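PDB 4WJB: putative amidohydrolase/peptidase from Burkholderia cenocepacia, which probably hydrolyses carbon-nitrogen bonds other than peptide bonds, as a zinc-dependent amidohydrolase of the peptidase M20 family. Local coordinates for residues 61-64 with 68-71; 76-81 with 90-95; 131-136 with 415-420. All coordinates share one frame; numbering follows the deposited sequence.

Contact 1 of 3, residues 61-64 with 68-71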
ATOM      1  N   TRP A  61     -39.174  18.505 -27.356  1.00 19.36           N
ATOM      2  CA  TRP A  61     -40.028  18.943 -26.251  1.00 20.31           C
ATOM      3  C   TRP A  61     -39.947  20.452 -26.019  1.00 19.47           C
ATOM      4  O   TRP A  61     -40.959  21.106 -25.730  1.00 17.73           O
ATOM      5  CB  TRP A  61     -39.667  18.203 -24.964  1.00 18.97           C
ATOM      6  CG  TRP A  61     -40.062  16.757 -24.959  1.00 20.12           C
ATOM      7  CD1 TRP A  61     -40.891  16.122 -25.843  1.00 20.11           C
ATOM      8  CD2 TRP A  61     -39.635  15.760 -24.022  1.00 17.44           C
ATOM      9  NE1 TRP A  61     -41.010  14.794 -25.506  1.00 19.65           N
ATOM     10  CE2 TRP A  61     -40.245  14.548 -24.393  1.00 18.55           C
ATOM     11  CE3 TRP A  61     -38.796  15.780 -22.903  1.00 16.88           C
ATOM     12  CZ2 TRP A  61     -40.043  13.361 -23.685  1.00 21.62           C
ATOM     13  CZ3 TRP A  61     -38.597  14.597 -22.197  1.00 16.45           C
ATOM     14  CH2 TRP A  61     -39.216  13.408 -22.594  1.00 16.25           C
ATOM     15  N   ALA A  62     -38.744  21.000 -26.157  1.00 18.86           N
ATOM     16  CA  ALA A  62     -38.522  22.431 -25.970  1.00 18.55           C
ATOM     17  C   ALA A  62     -39.287  23.264 -27.002  1.00 20.53           C
ATOM     18  O   ALA A  62     -39.897  24.290 -26.665  1.00 18.30           O
ATOM     19  CB  ALA A  62     -37.046  22.745 -26.041  1.00 16.49           C
ATOM     20  N   ARG A  63     -39.244  22.827 -28.257  1.00 20.24           N
ATOM     21  CA  ARG A  63     -39.950  23.525 -29.328  1.00 22.17           C
ATOM     22  C   ARG A  63     -41.455  23.436 -29.124  1.00 22.53           C
ATOM     23  O   ARG A  63     -42.168  24.424 -29.298  1.00 24.16           O
ATOM     24  CB  ARG A  63     -39.552  22.957 -30.693  1.00 23.25           C
ATOM     25  CG  ARG A  63     -38.173  23.406 -31.159  1.00 23.24           C
ATOM     26  CD  ARG A  63     -37.704  22.616 -32.370  1.00 26.64           C
ATOM     27  NE  ARG A  63     -36.482  23.173 -32.948  1.00 24.54           N
ATOM     28  CZ  ARG A  63     -35.720  22.535 -33.831  1.00 21.67           C
ATOM     29  NH1 ARG A  63     -36.045  21.312 -34.224  1.00 20.76           N
ATOM     30  NH2 ARG A  63     -34.631  23.114 -34.312  1.00 19.46           N
ATOM     31  N   GLU A  64     -41.934  22.255 -28.745  1.00 21.90           N
ATOM     32  CA  GLU A  64     -43.353  22.061 -28.455  1.00 23.08           C
ATOM     33  C   GLU A  64     -43.811  22.957 -27.305  1.00 24.78           C
ATOM     34  O   GLU A  64     -44.989  23.311 -27.215  1.00 25.34           O
ATOM     35  CB  GLU A  64     -43.635  20.592 -28.131  1.00 25.09           C
ATOM     36  CG  GLU A  64     -43.504  19.665 -29.334  1.00 26.85           C
ATOM     37  CD  GLU A  64     -43.536  18.192 -28.962  1.00 28.69           C
ATOM     38  OE1 GLU A  64     -43.698  17.873 -27.767  1.00 28.71           O
ATOM     39  OE2 GLU A  64     -43.406  17.349 -29.875  1.00 30.44           O
ATOM     40  N   THR A  68     -37.264  28.737 -28.629  1.00 17.52           N
ATOM     41  CA  THR A  68     -36.388  28.790 -29.787  1.00 18.86           C
ATOM     42  C   THR A  68     -35.064  28.110 -29.444  1.00 18.60           C
ATOM     43  O   THR A  68     -34.364  28.526 -28.518  1.00 18.66           O
ATOM     44  CB  THR A  68     -36.125  30.236 -30.240  1.00 23.66           C
ATOM     45  OG1 THR A  68     -37.365  30.863 -30.596  1.00 25.49           O
ATOM     46  CG2 THR A  68     -35.190  30.250 -31.445  1.00 23.67           C
ATOM     47  N   VAL A  69     -34.724  27.064 -30.188  1.00 17.29           N
ATOM     48  CA  VAL A  69     -33.520  26.287 -29.912  1.00 18.74           C
ATOM     49  C   VAL A  69     -32.348  26.745 -30.779  1.00 17.85           C
ATOM     50  O   VAL A  69     -32.498  26.942 -31.981  1.00 17.44           O
ATOM     51  CB  VAL A  69     -33.773  24.774 -30.136  1.00 20.24           C
ATOM     52  CG1 VAL A  69     -32.465  24.000 -30.174  1.00 18.18           C
ATOM     53  CG2 VAL A  69     -34.691  24.229 -29.047  1.00 20.47           C
ATOM     54  N   ARG A  70     -31.192  26.939 -30.153  1.00 16.62           N
ATOM     55  CA  ARG A  70     -29.964  27.224 -30.884  1.00 16.65           C
ATOM     56  C   ARG A  70     -28.880  26.264 -30.410  1.00 14.40           C
ATOM     57  O   ARG A  70     -28.963  25.726 -29.304  1.00 13.63           O
ATOM     58  CB  ARG A  70     -29.529  28.681 -30.691  1.00 15.72           C
ATOM     59  CG  ARG A  70     -29.070  29.017 -29.286  1.00 15.14           C
ATOM     60  CD  ARG A  70     -28.818  30.515 -29.115  1.00 16.74           C
ATOM     61  NE  ARG A  70     -28.209  30.820 -27.823  1.00 18.68           N
ATOM     62  CZ  ARG A  70     -28.889  30.994 -26.693  1.00 18.33           C
ATOM     63  NH1 ARG A  70     -30.215  30.894 -26.687  1.00 16.92           N
ATOM     64  NH2 ARG A  70     -28.245  31.268 -25.564  1.00 16.59           N
ATOM     65  N   VAL A  71     -27.877  26.035 -31.254  1.00 13.99           N
ATOM     66  CA  VAL A  71     -26.773  25.135 -30.921  1.00 14.76           C
ATOM     67  C   VAL A  71     -25.446  25.840 -31.205  1.00 16.14           C
ATOM     68  O   VAL A  71     -25.293  26.457 -32.260  1.00 18.38           O
ATOM     69  CB  VAL A  71     -26.850  23.818 -31.731  1.00 16.87           C
ATOM     70  CG1 VAL A  71     -25.723  22.865 -31.335  1.00 16.15           C
ATOM     71  CG2 VAL A  71     -28.209  23.144 -31.554  1.00 16.39           C
TER
HETATM   72  O   HOH W   1     -36.201  26.186 -32.527  1.00 21.51           O
HETATM   73  O   HOH W   2     -33.612  25.793 -34.103  1.00 36.71           O
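Ala62 and Arg63, at the end of helix 49-64, meet Val69 of the strand that follows through one methyl group. The apolar part is small: Val69 CG2 lies 4.1 Å from Ala62 CB and 4.2 Å from Arg63 CG, so the branch rests on the alanine methyl and on the CG methylene of the arginine at once. CG2 stands opposite the carbonyl carbon, which follows from CG1 being anti to the backbone N (chi1 167°). The Arg63 chain, extended from CG to NE, crosses the valine at about a right angle and carries its guanidinium past it.

The polar part is bridged by water. Water 1 accepts from Arg63 NE at 3.1 Å and from Val69 N at 2.9 Å. The second water accepts from Arg63 NH2 and donates to Val69 O, the latter 2.7 Å away. Both waters lie in the guanidinium plane at its edge, so the group is tied to both backbone polar atoms of one residue.

Ala62 and Val69 also touch strand 77-81, to which strand 68-71 is hydrogen-bonded. The arrangement is a tight helix-to-strand connection, with the end of a helix packed on an antiparallel strand pair of the zinc-binding domain.

Contact 2 of 3, residues 76-81 with 90-95; sequences NVFARR and PVMTGS. With EDO (1,2-ethanediol), chain J; EDO (1,2-ethanediol), chain I.
Phe78 presents the CE2 edge of its ring to Met92, whose SD lies 3.9 Å from that carbon. The sulfur is in the ring plane, 90° off the normal and 5.2 Å from the centroid, which makes this a Met-aromatic contact of the edge type. Met92 CG is anti to the backbone N (chi1 178°), and the extended chain delivers SD to the ring before the bend at chi3 turns CE aside.

Two residues along the strand, Arg80 reaches across to Pro90. Its NH2 comes within 3.5 Å of Pro90 CG, at a slant to the guanidinium plane. A 1,2-ethanediol, probably from the crystallisation liquor, meets the edge of the same group: its O1 takes a bond of 2.6 Å from Arg80 NH2 at 162°, with a weak second one from NH1. Arg80 NE is engaged elsewhere, in a salt bridge with Asp134, which helps fix the rotation of the guanidinium.

The two strands are not paired with each other. Strand 133-138 runs between them, antiparallel to 77-81 and parallel to 91-96, and the contacting side chains meet over one face of it, where Phe78 and Met92 both touch Val136 and Pro90 touches Asp134. On the other face, Val91 and Thr93 pack against helix 403-421.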
ATOM      1  N   ASN A  76     -23.373  22.650 -27.509  1.00 14.18           N
ATOM      2  CA  ASN A  76     -24.244  23.031 -26.409  1.00 16.35           C
ATOM      3  C   ASN A  76     -25.612  23.413 -26.956  1.00 17.51           C
ATOM      4  O   ASN A  76     -25.710  24.142 -27.943  1.00 13.54           O
ATOM      5  CB  ASN A  76     -23.652  24.191 -25.613  1.00 17.78           C
ATOM      6  CG  ASN A  76     -22.313  23.854 -24.997  1.00 19.72           C
ATOM      7  OD1 ASN A  76     -22.101  22.742 -24.500  1.00 17.47           O
ATOM      8  ND2 ASN A  76     -21.394  24.814 -25.030  1.00 19.29           N
ATOM      9  N   VAL A  77     -26.663  22.907 -26.323  1.00 17.19           N
ATOM     10  CA  VAL A  77     -28.016  23.145 -26.802  1.00 15.70           C
ATOM     11  C   VAL A  77     -28.713  24.123 -25.876  1.00 15.42           C
ATOM     12  O   VAL A  77     -28.767  23.899 -24.668  1.00 14.40           O
ATOM     13  CB  VAL A  77     -28.821  21.832 -26.887  1.00 17.41           C
ATOM     14  CG1 VAL A  77     -30.205  22.084 -27.466  1.00 17.10           C
ATOM     15  CG2 VAL A  77     -28.066  20.807 -27.728  1.00 15.50           C
ATOM     16  N   PHE A  78     -29.244  25.206 -26.446  1.00 14.57           N
ATOM     17  CA  PHE A  78     -29.942  26.228 -25.670  1.00 16.12           C
ATOM     18  C   PHE A  78     -31.383  26.358 -26.144  1.00 16.45           C
ATOM     19  O   PHE A  78     -31.628  26.690 -27.300  1.00 16.75           O
ATOM     20  CB  PHE A  78     -29.255  27.596 -25.790  1.00 16.80           C
ATOM     21  CG  PHE A  78     -27.806  27.593 -25.413  1.00 17.94           C
ATOM     22  CD1 PHE A  78     -26.834  27.273 -26.349  1.00 17.15           C
ATOM     23  CD2 PHE A  78     -27.410  27.928 -24.127  1.00 17.92           C
ATOM     24  CE1 PHE A  78     -25.493  27.279 -26.008  1.00 17.03           C
ATOM     25  CE2 PHE A  78     -26.072  27.931 -23.778  1.00 17.70           C
ATOM     26  CZ  PHE A  78     -25.111  27.604 -24.724  1.00 17.61           C
ATOM     27  N   ALA A  79     -32.329  26.096 -25.250  1.00 18.37           N
ATOM     28  CA  ALA A  79     -33.741  26.300 -25.553  1.00 17.54           C
ATOM     29  C   ALA A  79     -34.201  27.591 -24.901  1.00 15.94           C
ATOM     30  O   ALA A  79     -34.224  27.687 -23.678  1.00 16.53           O
ATOM     31  CB  ALA A  79     -34.568  25.132 -25.061  1.00 16.51           C
ATOM     32  N   ARG A  80     -34.578  28.583 -25.701  1.00 15.94           N
ATOM     33  CA  ARG A  80     -34.902  29.881 -25.128  1.00 18.37           C
ATOM     34  C   ARG A  80     -36.398  30.151 -25.052  1.00 18.82           C
ATOM     35  O   ARG A  80     -37.093  30.140 -26.065  1.00 19.01           O
ATOM     36  CB  ARG A  80     -34.232  31.009 -25.918  1.00 18.91           C
ATOM     37  CG  ARG A  80     -34.691  32.400 -25.477  1.00 20.21           C
ATOM     38  CD  ARG A  80     -33.741  33.492 -25.947  1.00 19.88           C
ATOM     39  NE  ARG A  80     -32.439  33.395 -25.288  1.00 19.01           N
ATOM     40  CZ  ARG A  80     -31.532  34.367 -25.279  1.00 18.35           C
ATOM     41  NH1 ARG A  80     -31.784  35.524 -25.887  1.00 20.33           N
ATOM     42  NH2 ARG A  80     -30.377  34.190 -24.652  1.00 19.16           N
ATOM     43  N   ARG A  81     -36.874  30.405 -23.839  1.00 18.75           N
ATOM     44  CA  ARG A  81     -38.225  30.901 -23.629  1.00 17.58           C
ATOM     45  C   ARG A  81     -38.179  32.425 -23.671  1.00 20.97           C
ATOM     46  O   ARG A  81     -37.483  33.047 -22.866  1.00 21.84           O
ATOM     47  CB  ARG A  81     -38.794  30.409 -22.292  1.00 16.03           C
ATOM     48  CG  ARG A  81     -40.270  30.737 -22.098  1.00 18.77           C
ATOM     49  CD  ARG A  81     -40.774  30.326 -20.714  1.00 19.92           C
ATOM     50  NE  ARG A  81     -42.229  30.452 -20.616  1.00 21.36           N
ATOM     51  CZ  ARG A  81     -42.869  31.537 -20.188  1.00 23.29           C
ATOM     52  NH1 ARG A  81     -42.189  32.613 -19.807  1.00 22.04           N
ATOM     53  NH2 ARG A  81     -44.198  31.547 -20.144  1.00 24.13           N
ATOM     54  N   PRO A  90     -29.966  36.804 -20.521  1.00 20.55           N
ATOM     55  CA  PRO A  90     -30.862  35.720 -20.124  1.00 19.47           C
ATOM     56  C   PRO A  90     -30.580  35.174 -18.732  1.00 19.02           C
ATOM     57  O   PRO A  90     -29.472  35.320 -18.200  1.00 19.15           O
ATOM     58  CB  PRO A  90     -30.581  34.646 -21.174  1.00 19.71           C
ATOM     59  CG  PRO A  90     -29.136  34.849 -21.494  1.00 19.65           C
ATOM     60  CD  PRO A  90     -28.955  36.351 -21.490  1.00 19.42           C
ATOM     61  N   VAL A  91     -31.598  34.553 -18.148  1.00 16.49           N
ATOM     62  CA  VAL A  91     -31.394  33.649 -17.033  1.00 18.28           C
ATOM     63  C   VAL A  91     -31.243  32.256 -17.626  1.00 18.70           C
ATOM     64  O   VAL A  91     -32.054  31.844 -18.457  1.00 18.72           O
ATOM     65  CB  VAL A  91     -32.555  33.690 -16.023  1.00 19.73           C
ATOM     66  CG1 VAL A  91     -32.365  32.611 -14.950  1.00 21.15           C
ATOM     67  CG2 VAL A  91     -32.636  35.068 -15.384  1.00 18.26           C
ATOM     68  N   MET A  92     -30.198  31.543 -17.220  1.00 17.35           N
ATOM     69  CA  MET A  92     -29.889  30.241 -17.802  1.00 16.38           C
ATOM     70  C   MET A  92     -29.993  29.148 -16.746  1.00 17.71           C
ATOM     71  O   MET A  92     -29.645  29.360 -15.589  1.00 18.87           O
ATOM     72  CB  MET A  92     -28.486  30.243 -18.428  1.00 17.06           C
ATOM     73  CG  MET A  92     -28.055  28.898 -19.036  1.00 16.62           C
ATOM     74  SD  MET A  92     -26.549  28.984 -20.046  1.00 20.41           S
ATOM     75  CE  MET A  92     -25.372  29.646 -18.862  1.00 16.29           C
ATOM     76  N   THR A  93     -30.496  27.988 -17.144  1.00 14.52           N
ATOM     77  CA  THR A  93     -30.528  26.842 -16.252  1.00 18.45           C
ATOM     78  C   THR A  93     -30.367  25.573 -17.064  1.00 19.74           C
ATOM     79  O   THR A  93     -30.723  25.526 -18.234  1.00 20.06           O
ATOM     80  CB  THR A  93     -31.832  26.785 -15.423  1.00 21.23           C
ATOM     81  OG1 THR A  93     -31.724  25.756 -14.432  1.00 25.03           O
ATOM     82  CG2 THR A  93     -33.043  26.514 -16.308  1.00 19.08           C
ATOM     83  N   GLY A  94     -29.801  24.543 -16.453  1.00 20.54           N
ATOM     84  CA  GLY A  94     -29.623  23.295 -17.159  1.00 18.81           C
ATOM     85  C   GLY A  94     -28.442  22.524 -16.627  1.00 19.94           C
ATOM     86  O   GLY A  94     -27.875  22.861 -15.585  1.00 19.37           O
ATOM     87  N   SER A  95     -28.059  21.492 -17.363  1.00 18.61           N
ATOM     88  CA  SER A  95     -27.060  20.557 -16.883  1.00 19.21           C
ATOM     89  C   SER A  95     -26.588  19.729 -18.066  1.00 19.80           C
ATOM     90  O   SER A  95     -26.565  20.216 -19.198  1.00 19.05           O
ATOM     91  CB  SER A  95     -27.648  19.684 -15.770  1.00 19.93           C
ATOM     92  OG  SER A  95     -26.657  18.916 -15.113  1.00 22.71           O
TER
HETATM   93  C1  EDO J 506     -26.280  26.326 -15.064  1.00 36.33           C
HETATM   94  O1  EDO J 506     -26.645  26.623 -16.412  1.00 34.23           O
HETATM   95  C2  EDO J 506     -24.977  25.539 -15.085  1.00 36.63           C
HETATM   96  O2  EDO J 506     -25.180  24.322 -15.808  1.00 36.20           O
HETATM   97  C1  EDO I 505     -27.566  35.988 -25.817  1.00 41.31           C
HETATM   98  O1  EDO I 505     -28.778  36.216 -25.087  1.00 38.61           O
HETATM   99  C2  EDO I 505     -27.817  35.019 -26.966  1.00 42.46           C
HETATM  100  O2  EDO I 505     -26.558  34.666 -27.551  1.00 41.80           O

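Contact 3 of 3, residues 131-136 with 415-420; sequences RPVDVV and RAVLQS. With SO4 (sulfate ion), chain F.
Val133 and Val417 meet methyl to methyl. Val417 CG1 sits 3.9 Å from Val133 CG1 and 4.0 Å from Val133 CG2, so a single helix methyl faces both branches of the strand residue. In the loop just before the strand, Arg131 CD lies 3.7 Å from the backbone O of Ser420.

Farther out, the extended Arg131 chain, with CG anti to the carbonyl carbon (chi1 -61°), carries its guanidinium past the helix towards the chain terminus. There NE is bonded to Glu423 O and NH1 to Ala89 O, which hold the group's orientation. A sulfate, probably from the crystallisation liquor, lies beside it; its O1 receives a weak bond of 3.4 Å from Arg131 NH2, but the ion is modelled too close to the guanidinium, so the details of this pairing are doubtful. A backbone bond between Arg131 and Ala421 ties the helix end to the segment, while Val91 packs on both Val417 and Ser420.

The contact thus divides into an apolar valine pair and a buried arginine held by the backbone oxygens of Glu423 and Ala89, with a weak, long ion pair to the carboxylate of Ala424, which would probably offset its charge.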
ATOM      1  N   ARG A 131     -36.847  38.900 -18.647  1.00 25.79           N
ATOM      2  CA  ARG A 131     -35.695  38.326 -19.320  1.00 25.30           C
ATOM      3  C   ARG A 131     -36.031  37.002 -19.961  1.00 23.77           C
ATOM      4  O   ARG A 131     -36.819  36.232 -19.419  1.00 25.66           O
ATOM      5  CB  ARG A 131     -34.545  38.122 -18.329  1.00 24.23           C
ATOM      6  CG  ARG A 131     -34.085  39.403 -17.719  1.00 27.44           C
ATOM      7  CD  ARG A 131     -33.104  39.194 -16.597  1.00 28.60           C
ATOM      8  NE  ARG A 131     -32.725  40.499 -16.078  1.00 31.76           N
ATOM      9  CZ  ARG A 131     -31.821  41.284 -16.646  1.00 34.29           C
ATOM     10  NH1 ARG A 131     -31.182  40.881 -17.742  1.00 33.30           N
ATOM     11  NH2 ARG A 131     -31.544  42.468 -16.117  1.00 37.23           N
ATOM     12  N   PRO A 132     -35.416  36.722 -21.115  1.00 23.17           N
ATOM     13  CA  PRO A 132     -35.526  35.381 -21.684  1.00 23.95           C
ATOM     14  C   PRO A 132     -34.890  34.356 -20.751  1.00 21.39           C
ATOM     15  O   PRO A 132     -33.962  34.687 -20.013  1.00 19.82           O
ATOM     16  CB  PRO A 132     -34.745  35.488 -22.998  1.00 24.57           C
ATOM     17  CG  PRO A 132     -33.775  36.593 -22.760  1.00 26.33           C
ATOM     18  CD  PRO A 132     -34.515  37.583 -21.900  1.00 26.83           C
ATOM     19  N   VAL A 133     -35.403  33.133 -20.781  1.00 20.89           N
ATOM     20  CA  VAL A 133     -34.842  32.029 -20.016  1.00 20.40           C
ATOM     21  C   VAL A 133     -34.247  30.985 -20.956  1.00 19.58           C
ATOM     22  O   VAL A 133     -34.935  30.494 -21.846  1.00 18.46           O
ATOM     23  CB  VAL A 133     -35.917  31.368 -19.126  1.00 20.65           C
ATOM     24  CG1 VAL A 133     -35.329  30.189 -18.354  1.00 20.34           C
ATOM     25  CG2 VAL A 133     -36.530  32.395 -18.188  1.00 21.69           C
ATOM     26  N   ASP A 134     -32.969  30.656 -20.769  1.00 17.99           N
ATOM     27  CA  ASP A 134     -32.323  29.604 -21.551  1.00 16.77           C
ATOM     28  C   ASP A 134     -32.267  28.310 -20.754  1.00 16.29           C
ATOM     29  O   ASP A 134     -31.828  28.318 -19.617  1.00 17.00           O
ATOM     30  CB  ASP A 134     -30.895  29.998 -21.945  1.00 18.60           C
ATOM     31  CG  ASP A 134     -30.846  30.970 -23.102  1.00 19.72           C
ATOM     32  OD1 ASP A 134     -31.788  30.979 -23.924  1.00 21.19           O
ATOM     33  OD2 ASP A 134     -29.855  31.726 -23.188  1.00 19.68           O
ATOM     34  N   VAL A 135     -32.715  27.205 -21.347  1.00 16.57           N
ATOM     35  CA  VAL A 135     -32.479  25.885 -20.760  1.00 18.61           C
ATOM     36  C   VAL A 135     -31.389  25.209 -21.580  1.00 17.75           C
ATOM     37  O   VAL A 135     -31.515  25.092 -22.800  1.00 15.75           O
ATOM     38  CB  VAL A 135     -33.754  25.012 -20.729  1.00 19.33           C
ATOM     39  CG1 VAL A 135     -33.455  23.662 -20.082  1.00 19.07           C
ATOM     40  CG2 VAL A 135     -34.873  25.729 -19.974  1.00 19.94           C
ATOM     41  N   VAL A 136     -30.313  24.786 -20.917  1.00 16.63           N
ATOM     42  CA  VAL A 136     -29.112  24.352 -21.630  1.00 15.77           C
ATOM     43  C   VAL A 136     -28.731  22.889 -21.374  1.00 17.24           C
ATOM     44  O   VAL A 136     -28.835  22.390 -20.254  1.00 15.14           O
ATOM     45  CB  VAL A 136     -27.889  25.244 -21.260  1.00 18.78           C
ATOM     46  CG1 VAL A 136     -27.613  25.191 -19.762  1.00 17.62           C
ATOM     47  CG2 VAL A 136     -26.645  24.825 -22.040  1.00 17.28           C
ATOM     48  N   ARG A 415     -38.936  28.830  -8.850  1.00 22.03           N
ATOM     49  CA  ARG A 415     -39.050  30.106  -8.148  1.00 30.89           C
ATOM     50  C   ARG A 415     -37.788  30.947  -8.260  1.00 27.47           C
ATOM     51  O   ARG A 415     -37.861  32.163  -8.380  1.00 24.88           O
ATOM     52  CB  ARG A 415     -39.397  29.877  -6.676  1.00 39.20           C
ATOM     53  CG  ARG A 415     -40.696  29.125  -6.487  1.00 42.94           C
ATOM     54  CD  ARG A 415     -41.866  30.084  -6.318  1.00 47.13           C
ATOM     55  NE  ARG A 415     -42.144  30.319  -4.902  1.00 49.42           N
ATOM     56  CZ  ARG A 415     -43.250  29.920  -4.276  1.00 50.32           C
ATOM     57  NH1 ARG A 415     -43.395  30.164  -2.983  1.00 53.79           N
ATOM     58  NH2 ARG A 415     -44.217  29.286  -4.935  1.00 48.46           N
ATOM     59  N   ALA A 416     -36.631  30.292  -8.201  1.00 27.34           N
ATOM     60  CA  ALA A 416     -35.354  30.976  -8.366  1.00 26.80           C
ATOM     61  C   ALA A 416     -35.235  31.606  -9.755  1.00 25.43           C
ATOM     62  O   ALA A 416     -34.881  32.781  -9.887  1.00 22.74           O
ATOM     63  CB  ALA A 416     -34.198  30.010  -8.121  1.00 24.53           C
ATOM     64  N   VAL A 417     -35.519  30.811 -10.783  1.00 21.80           N
ATOM     65  CA  VAL A 417     -35.430  31.273 -12.163  1.00 22.33           C
ATOM     66  C   VAL A 417     -36.422  32.397 -12.397  1.00 23.77           C
ATOM     67  O   VAL A 417     -36.094  33.420 -13.009  1.00 26.54           O
ATOM     68  CB  VAL A 417     -35.690  30.131 -13.165  1.00 23.40           C
ATOM     69  CG1 VAL A 417     -35.960  30.687 -14.564  1.00 25.93           C
ATOM     70  CG2 VAL A 417     -34.515  29.167 -13.173  1.00 24.86           C
ATOM     71  N   LEU A 418     -37.633  32.209 -11.888  1.00 24.78           N
ATOM     72  CA  LEU A 418     -38.678  33.211 -12.022  1.00 27.32           C
ATOM     73  C   LEU A 418     -38.248  34.541 -11.406  1.00 30.04           C
ATOM     74  O   LEU A 418     -38.351  35.579 -12.049  1.00 29.06           O
ATOM     75  CB  LEU A 418     -39.972  32.728 -11.375  1.00 29.97           C
ATOM     76  CG  LEU A 418     -41.141  33.704 -11.488  1.00 30.74           C
ATOM     77  CD1 LEU A 418     -41.381  34.077 -12.945  1.00 31.02           C
ATOM     78  CD2 LEU A 418     -42.393  33.117 -10.862  1.00 31.84           C
ATOM     79  N   GLN A 419     -37.745  34.507 -10.172  1.00 29.33           N
ATOM     80  CA  GLN A 419     -37.331  35.737  -9.497  1.00 30.99           C
ATOM     81  C   GLN A 419     -36.238  36.477 -10.274  1.00 30.81           C
ATOM     82  O   GLN A 419     -36.308  37.693 -10.453  1.00 31.22           O
ATOM     83  CB  GLN A 419     -36.842  35.444  -8.074  1.00 30.88           C
ATOM     84  CG  GLN A 419     -36.346  36.685  -7.347  1.00 35.72           C
ATOM     85  CD  GLN A 419     -35.885  36.402  -5.933  1.00 40.73           C
ATOM     86  OE1 GLN A 419     -36.277  35.407  -5.324  1.00 43.01           O
ATOM     87  NE2 GLN A 419     -35.039  37.277  -5.405  1.00 43.36           N
ATOM     88  N   SER A 420     -35.235  35.739 -10.743  1.00 29.73           N
ATOM     89  CA  SER A 420     -34.100  36.351 -11.427  1.00 32.60           C
ATOM     90  C   SER A 420     -34.471  36.860 -12.818  1.00 30.92           C
ATOM     91  O   SER A 420     -33.899  37.840 -13.293  1.00 28.81           O
ATOM     92  CB  SER A 420     -32.941  35.360 -11.526  1.00 39.01           C
ATOM     93  OG  SER A 420     -33.329  34.198 -12.233  1.00 44.29           O
TER
HETATM   94  S   SO4 F 502     -29.934  43.900 -19.043  1.00 39.15           S
HETATM   95  O1  SO4 F 502     -29.016  43.940 -17.909  1.00 38.68           O
HETATM   96  O2  SO4 F 502     -29.318  43.162 -20.140  1.00 36.11           O
HETATM   97  O3  SO4 F 502     -31.181  43.256 -18.654  1.00 40.74           O
HETATM   98  O4  SO4 F 502     -30.259  45.256 -19.482  1.00 43.25           O

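In the fold
All three contacts reach strands of the same sheet region, yet they differ in depth. Contact 1 is partly buried and relies on water at its outer side, whereas contacts 2 and 3 are buried. Contacts 1 and 2 share the hairpin of strands 68-71 and 77-81; contacts 2 and 3 meet at strand 133-138, which pairs with both strands of contact 2. Asp134 joins all three, bridging Arg70 of contact 1 and Arg80 of contact 2. Helices flank the sheet in contacts 1 and 3 through small aliphatic groups, while contact 2 joins side chains above an intervening strand by a sulfur-aromatic edge and an arginine NH2 set obliquely against a proline ring.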